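Local coordinates for protein o-succinylbenzoate synthase (Synechococcus elongatus, PDB 2OZT) that catalyses the metal-dependent dehydration of 2-succinyl-6-hydroxy-2,4-cyclohexadiene-1-carboxylate to 2-succinylbenzoate, a step on the way to phylloquinone, at residues A[54-59]-A[83-88]; A[254-259]-A[288-293]. One frame throughout, in Å; residues are numbered along the deposited sequence.

Contact 1. Residues A[54-59]-A[83-88]; sequences GSETLN and ALPAAQ
Glu56, in the loop that leads into helix 58-67, lies next to Leu84, the N-cap residue of helix 85-97, with their CA atoms 5.6 Å apart. From there its carboxylate reaches the first turn of that helix and takes two backbone N-H groups at once. OE1 accepts from Ala86 N at 2.8 Å, and OE2 accepts from Ala87 N at 3.1 Å; each oxygen offers its syn lone pair, and both bonds are fairly straight, at 160° and 155°. The side chain spans the gap because CG stands anti to the backbone N (chi1 178°) and the chain stays extended beyond it. On its way it crosses the Leu84 side chain at about a right angle, CG resting 3.9 Å from Leu84 CD2, while Pro85 CD packs against OE1 at 3.3 Å. Nearer the surface, a water bridges the two loops, donating to Ala83 O at 2.6 Å and bonded to Ser55 OG. Asp61 brings a like charge close to OE2, a proximity that may be unfavourable and that the helix N-terminus would probably ease. With only an alanine methyl here, the N-H groups of Ala86 and Ala87 would probably lose their acceptors and the loop its tie to helix 85-97. Thr57 meanwhile caps its own helix, through OG1 to Ala60 N. A carboxylate from a loop remote in sequence thus accepts two N-H groups in the first turn of a helix, here joining two helices of the MenC N-terminal domain, the capping domain of the enolase superfamily.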
loop_
_atom_site.group_PDB
_atom_site.type_symbol
_atom_site.label_atom_id
_atom_site.label_comp_id
_atom_site.label_asym_id
_atom_site.label_seq_id
_atom_site.Cartn_x
_atom_site.Cartn_y
_atom_site.Cartn_z
ATOM N N GLY A 54 -1.518 -9.227 7.861
ATOM C CA GLY A 54 -2.808 -9.624 8.401
ATOM C C GLY A 54 -3.116 -11.115 8.317
ATOM O O GLY A 54 -2.274 -11.928 7.902
ATOM N N SER A 55 -4.352 -11.461 8.655
ATOM C CA SER A 55 -4.763 -12.859 8.764
ATOM C C SER A 55 -5.458 -13.415 7.532
ATOM O O SER A 55 -5.733 -14.621 7.471
ATOM C CB SER A 55 -5.703 -13.048 9.968
ATOM O OG SER A 55 -6.851 -12.219 9.845
ATOM N N GLU A 56 -5.767 -12.556 6.561
ATOM C CA GLU A 56 -6.501 -13.058 5.391
ATOM C C GLU A 56 -5.559 -13.866 4.502
ATOM O O GLU A 56 -4.400 -13.462 4.238
ATOM C CB GLU A 56 -7.056 -11.866 4.600
ATOM C CG GLU A 56 -7.790 -12.257 3.326
ATOM C CD GLU A 56 -8.454 -11.021 2.692
ATOM O OE1 GLU A 56 -7.930 -9.910 2.928
ATOM O OE2 GLU A 56 -9.446 -11.179 1.925
ATOM N N THR A 57 -6.047 -15.019 4.048
ATOM C CA THR A 57 -5.282 -15.851 3.112
ATOM C C THR A 57 -6.030 -15.994 1.793
ATOM O O THR A 57 -7.243 -15.937 1.751
ATOM C CB THR A 57 -5.035 -17.281 3.665
ATOM O OG1 THR A 57 -6.297 -17.953 3.812
ATOM C CG2 THR A 57 -4.273 -17.208 5.025
ATOM N N LEU A 58 -5.281 -16.189 0.722
ATOM C CA LEU A 58 -5.895 -16.400 -0.563
ATOM C C LEU A 58 -6.788 -17.630 -0.480
ATOM O O LEU A 58 -7.883 -17.663 -1.081
ATOM C CB LEU A 58 -4.842 -16.571 -1.640
ATOM C CG LEU A 58 -5.412 -16.699 -3.053
ATOM C CD1 LEU A 58 -6.219 -15.445 -3.429
ATOM C CD2 LEU A 58 -4.300 -16.953 -4.070
ATOM N N ASN A 59 -6.369 -18.675 0.222
ATOM C CA ASN A 59 -7.263 -19.855 0.330
ATOM C C ASN A 59 -8.604 -19.536 0.937
ATOM O O ASN A 59 -9.654 -20.076 0.496
ATOM C CB ASN A 59 -6.571 -20.965 1.132
ATOM C CG ASN A 59 -5.460 -21.624 0.352
ATOM O OD1 ASN A 59 -5.257 -21.375 -0.838
ATOM N ND2 ASN A 59 -4.677 -22.460 1.055
ATOM N N ALA A 83 -13.404 -10.243 8.063
ATOM C CA ALA A 83 -12.082 -10.860 8.196
ATOM C C ALA A 83 -11.412 -11.085 6.829
ATOM O O ALA A 83 -10.276 -11.527 6.762
ATOM C CB ALA A 83 -12.177 -12.178 8.962
ATOM N N LEU A 84 -12.132 -10.799 5.743
ATOM C CA LEU A 84 -11.555 -10.942 4.384
ATOM C C LEU A 84 -11.560 -9.575 3.655
ATOM O O LEU A 84 -12.297 -9.366 2.671
ATOM C CB LEU A 84 -12.377 -11.937 3.569
ATOM C CG LEU A 84 -12.514 -13.346 4.174
ATOM C CD1 LEU A 84 -13.480 -14.208 3.318
ATOM C CD2 LEU A 84 -11.148 -14.012 4.347
ATOM N N PRO A 85 -10.766 -8.622 4.143
ATOM C CA PRO A 85 -10.838 -7.264 3.568
ATOM C C PRO A 85 -10.389 -7.153 2.121
ATOM O O PRO A 85 -10.946 -6.336 1.380
ATOM C CB PRO A 85 -9.924 -6.432 4.473
ATOM C CG PRO A 85 -9.009 -7.442 5.133
ATOM C CD PRO A 85 -9.844 -8.717 5.285
ATOM N N ALA A 86 -9.411 -7.950 1.684
ATOM C CA ALA A 86 -9.072 -7.929 0.245
ATOM C C ALA A 86 -10.253 -8.404 -0.628
ATOM O O ALA A 86 -10.455 -7.868 -1.714
ATOM C CB ALA A 86 -7.768 -8.736 -0.030
ATOM N N ALA A 87 -10.982 -9.409 -0.131
ATOM C CA ALA A 87 -12.204 -9.833 -0.847
ATOM C C ALA A 87 -13.243 -8.716 -0.877
ATOM O O ALA A 87 -13.862 -8.497 -1.935
ATOM C CB ALA A 87 -12.773 -11.094 -0.204
ATOM N N GLN A 88 -13.447 -8.022 0.245
ATOM C CA GLN A 88 -14.326 -6.849 0.267
ATOM C C GLN A 88 -13.896 -5.826 -0.792
ATOM O O GLN A 88 -14.729 -5.289 -1.545
ATOM C CB GLN A 88 -14.380 -6.186 1.635
ATOM C CG GLN A 88 -14.908 -7.048 2.792
ATOM C CD GLN A 88 -14.837 -6.284 4.121
ATOM O OE1 GLN A 88 -13.762 -5.802 4.540
ATOM N NE2 GLN A 88 -15.970 -6.221 4.816
HETATM O O HOH W 1 -8.907 -13.401 7.999
#

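Contact 2. Residues A[254-259]-A[288-293]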
loop_
_atom_site.group_PDB
_atom_site.type_symbol
_atom_site.label_atom_id
_atom_site.label_comp_id
_atom_site.label_asym_id
_atom_site.label_seq_id
_atom_site.Cartn_x
_atom_site.Cartn_y
_atom_site.Cartn_z
ATOM N N SER A 254 -15.269 2.202 3.528
ATOM C CA SER A 254 -14.854 2.271 4.942
ATOM C C SER A 254 -13.748 3.323 5.194
ATOM O O SER A 254 -13.710 3.911 6.271
ATOM C CB SER A 254 -14.382 0.911 5.446
ATOM O OG SER A 254 -15.446 -0.037 5.450
ATOM N N LEU A 255 -12.897 3.584 4.204
ATOM C CA LEU A 255 -11.886 4.642 4.413
ATOM C C LEU A 255 -12.607 5.981 4.377
ATOM O O LEU A 255 -12.389 6.830 5.202
ATOM C CB LEU A 255 -10.842 4.551 3.294
ATOM C CG LEU A 255 -9.703 5.538 3.567
ATOM C CD1 LEU A 255 -8.865 5.198 4.820
ATOM C CD2 LEU A 255 -8.803 5.589 2.368
ATOM N N SER A 256 -13.527 6.154 3.445
ATOM C CA SER A 256 -14.245 7.428 3.390
ATOM C C SER A 256 -15.019 7.704 4.678
ATOM O O SER A 256 -15.104 8.856 5.118
ATOM C CB SER A 256 -15.232 7.406 2.219
ATOM O OG SER A 256 -14.528 7.316 0.998
ATOM N N LEU A 257 -15.647 6.657 5.228
ATOM C CA LEU A 257 -16.325 6.794 6.517
ATOM C C LEU A 257 -15.366 7.222 7.625
ATOM O O LEU A 257 -15.691 8.142 8.401
ATOM C CB LEU A 257 -17.039 5.483 6.864
ATOM C CG LEU A 257 -17.858 5.547 8.154
ATOM C CD1 LEU A 257 -18.937 6.618 7.989
ATOM C CD2 LEU A 257 -18.494 4.175 8.290
ATOM N N LEU A 258 -14.197 6.584 7.706
ATOM C CA LEU A 258 -13.195 6.973 8.691
ATOM C C LEU A 258 -12.786 8.424 8.523
ATOM O O LEU A 258 -12.610 9.141 9.508
ATOM C CB LEU A 258 -11.963 6.052 8.606
ATOM C CG LEU A 258 -12.068 4.692 9.280
ATOM C CD1 LEU A 258 -11.006 3.731 8.789
ATOM C CD2 LEU A 258 -11.983 4.880 10.806
ATOM N N LEU A 259 -12.624 8.864 7.279
ATOM C CA LEU A 259 -12.243 10.251 6.982
ATOM C C LEU A 259 -13.322 11.254 7.386
ATOM O O LEU A 259 -12.998 12.369 7.793
ATOM C CB LEU A 259 -11.899 10.415 5.500
ATOM C CG LEU A 259 -10.637 9.672 5.066
ATOM C CD1 LEU A 259 -10.532 9.542 3.550
ATOM C CD2 LEU A 259 -9.401 10.439 5.623
ATOM N N GLU A 288 -9.216 9.613 -7.527
ATOM C CA GLU A 288 -9.873 10.810 -8.105
ATOM C C GLU A 288 -10.830 11.421 -7.067
ATOM O O GLU A 288 -11.077 12.629 -7.109
ATOM C CB GLU A 288 -10.660 10.470 -9.365
ATOM C CG GLU A 288 -9.824 10.058 -10.586
ATOM C CD GLU A 288 -9.059 11.238 -11.139
ATOM O OE1 GLU A 288 -9.704 12.231 -11.559
ATOM O OE2 GLU A 288 -7.819 11.204 -11.134
ATOM N N THR A 289 -11.368 10.592 -6.185
ATOM C CA THR A 289 -12.178 11.088 -5.059
ATOM C C THR A 289 -11.298 11.539 -3.880
ATOM O O THR A 289 -11.441 12.666 -3.406
ATOM C CB THR A 289 -13.215 10.064 -4.647
ATOM O OG1 THR A 289 -14.169 9.891 -5.734
ATOM C CG2 THR A 289 -13.949 10.509 -3.351
ATOM N N TRP A 290 -10.384 10.674 -3.412
ATOM C CA TRP A 290 -9.621 10.988 -2.221
ATOM C C TRP A 290 -8.548 12.060 -2.419
ATOM O O TRP A 290 -8.202 12.748 -1.453
ATOM C CB TRP A 290 -8.969 9.709 -1.660
ATOM C CG TRP A 290 -9.998 8.705 -1.165
ATOM C CD1 TRP A 290 -11.173 8.978 -0.510
ATOM C CD2 TRP A 290 -9.899 7.266 -1.233
ATOM N NE1 TRP A 290 -11.813 7.788 -0.176
ATOM C CE2 TRP A 290 -11.035 6.736 -0.601
ATOM C CE3 TRP A 290 -8.929 6.384 -1.726
ATOM C CZ2 TRP A 290 -11.255 5.355 -0.492
ATOM C CZ3 TRP A 290 -9.130 5.008 -1.581
ATOM C CH2 TRP A 290 -10.313 4.512 -0.998
ATOM N N GLN A 291 -8.048 12.219 -3.643
ATOM C CA GLN A 291 -7.098 13.294 -3.998
ATOM C C GLN A 291 -5.875 13.371 -3.093
ATOM O O GLN A 291 -5.746 14.263 -2.247
ATOM C CB GLN A 291 -7.810 14.647 -4.018
ATOM C CG GLN A 291 -8.936 14.632 -5.049
ATOM C CD GLN A 291 -8.567 15.280 -6.326
ATOM O OE1 GLN A 291 -7.854 16.277 -6.342
ATOM N NE2 GLN A 291 -9.040 14.717 -7.439
ATOM N N PRO A 292 -4.978 12.407 -3.262
ATOM C CA PRO A 292 -3.857 12.271 -2.326
ATOM C C PRO A 292 -2.950 13.507 -2.301
ATOM O O PRO A 292 -2.770 14.184 -3.315
ATOM C CB PRO A 292 -3.095 11.031 -2.865
ATOM C CG PRO A 292 -3.514 10.929 -4.311
ATOM C CD PRO A 292 -4.946 11.420 -4.337
ATOM N N CYS A 293 -2.353 13.753 -1.138
ATOM C CA CYS A 293 -1.460 14.890 -0.961
ATOM C C CYS A 293 -0.030 14.509 -0.634
ATOM O O CYS A 293 0.792 15.359 -0.245
ATOM C CB CYS A 293 -1.981 15.821 0.147
ATOM S SG CYS A 293 -2.100 15.056 1.737
#
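Trp290 reaches from the last turn of helix 277-290 to helix 252-260, and its indole is met there by three side chains. Ser256 OG lies at the ring edge, close to the indole plane, and accepts the NE1 hydrogen of Trp290 at 3.0 Å in a nearly straight bond of 170°. One face of the same ring is covered by Leu255, whose CD2 methyl stands 3.7 Å from the centroid of the six-membered ring and 9° off its normal, a CH-pi contact. With CG of Leu255 anti to the backbone N (chi1 -174°), the branch is carried out to this face, and CB comes 3.9 Å from Trp290 CZ2. Leu259, one turn further along, brings CD1 obliquely to Trp290 CD1 at 4.1 Å, the two side chains crossing at about a right angle. Ring face and N-H are thus used together, which would resist both tilting and turning of the indole. The two helices belong to the C-terminal barrel domain of the enolase superfamily, and the chain between them includes strand 268-270, the last strand of the parallel sheet. From that strand Phe270 meets the Trp290 ring with its plane nearly parallel and also touches Leu255, while Leu259 packs on Leu268. Immediately after Trp290, Gln291 leaves the helix with positive phi, and its NE2 turns back to donate to Glu288 O at 2.9 Å. Glu288 itself forms a salt bridge through OE2 to Arg106.

Overall arrangement
Contact 1 belongs to the N-terminal capping domain and contact 2 to the barrel domain, and the first closes along the chain before the second opens. Their centres are 21 Å apart, yet their nearest atoms come within about 6 Å without touching. The side chain of Ala86 in contact 1 is about 9 Å, and that of Leu255 in contact 2 about 10 Å, from the side chain of Lys245, the predicted proton acceptor; neither distance is a direct contact. Neither contact includes a metal ligand; the sodium ion in the crystal is held by Asp167, Asp221 and Glu222. In this monomeric enzyme both pairings are made within a single chain.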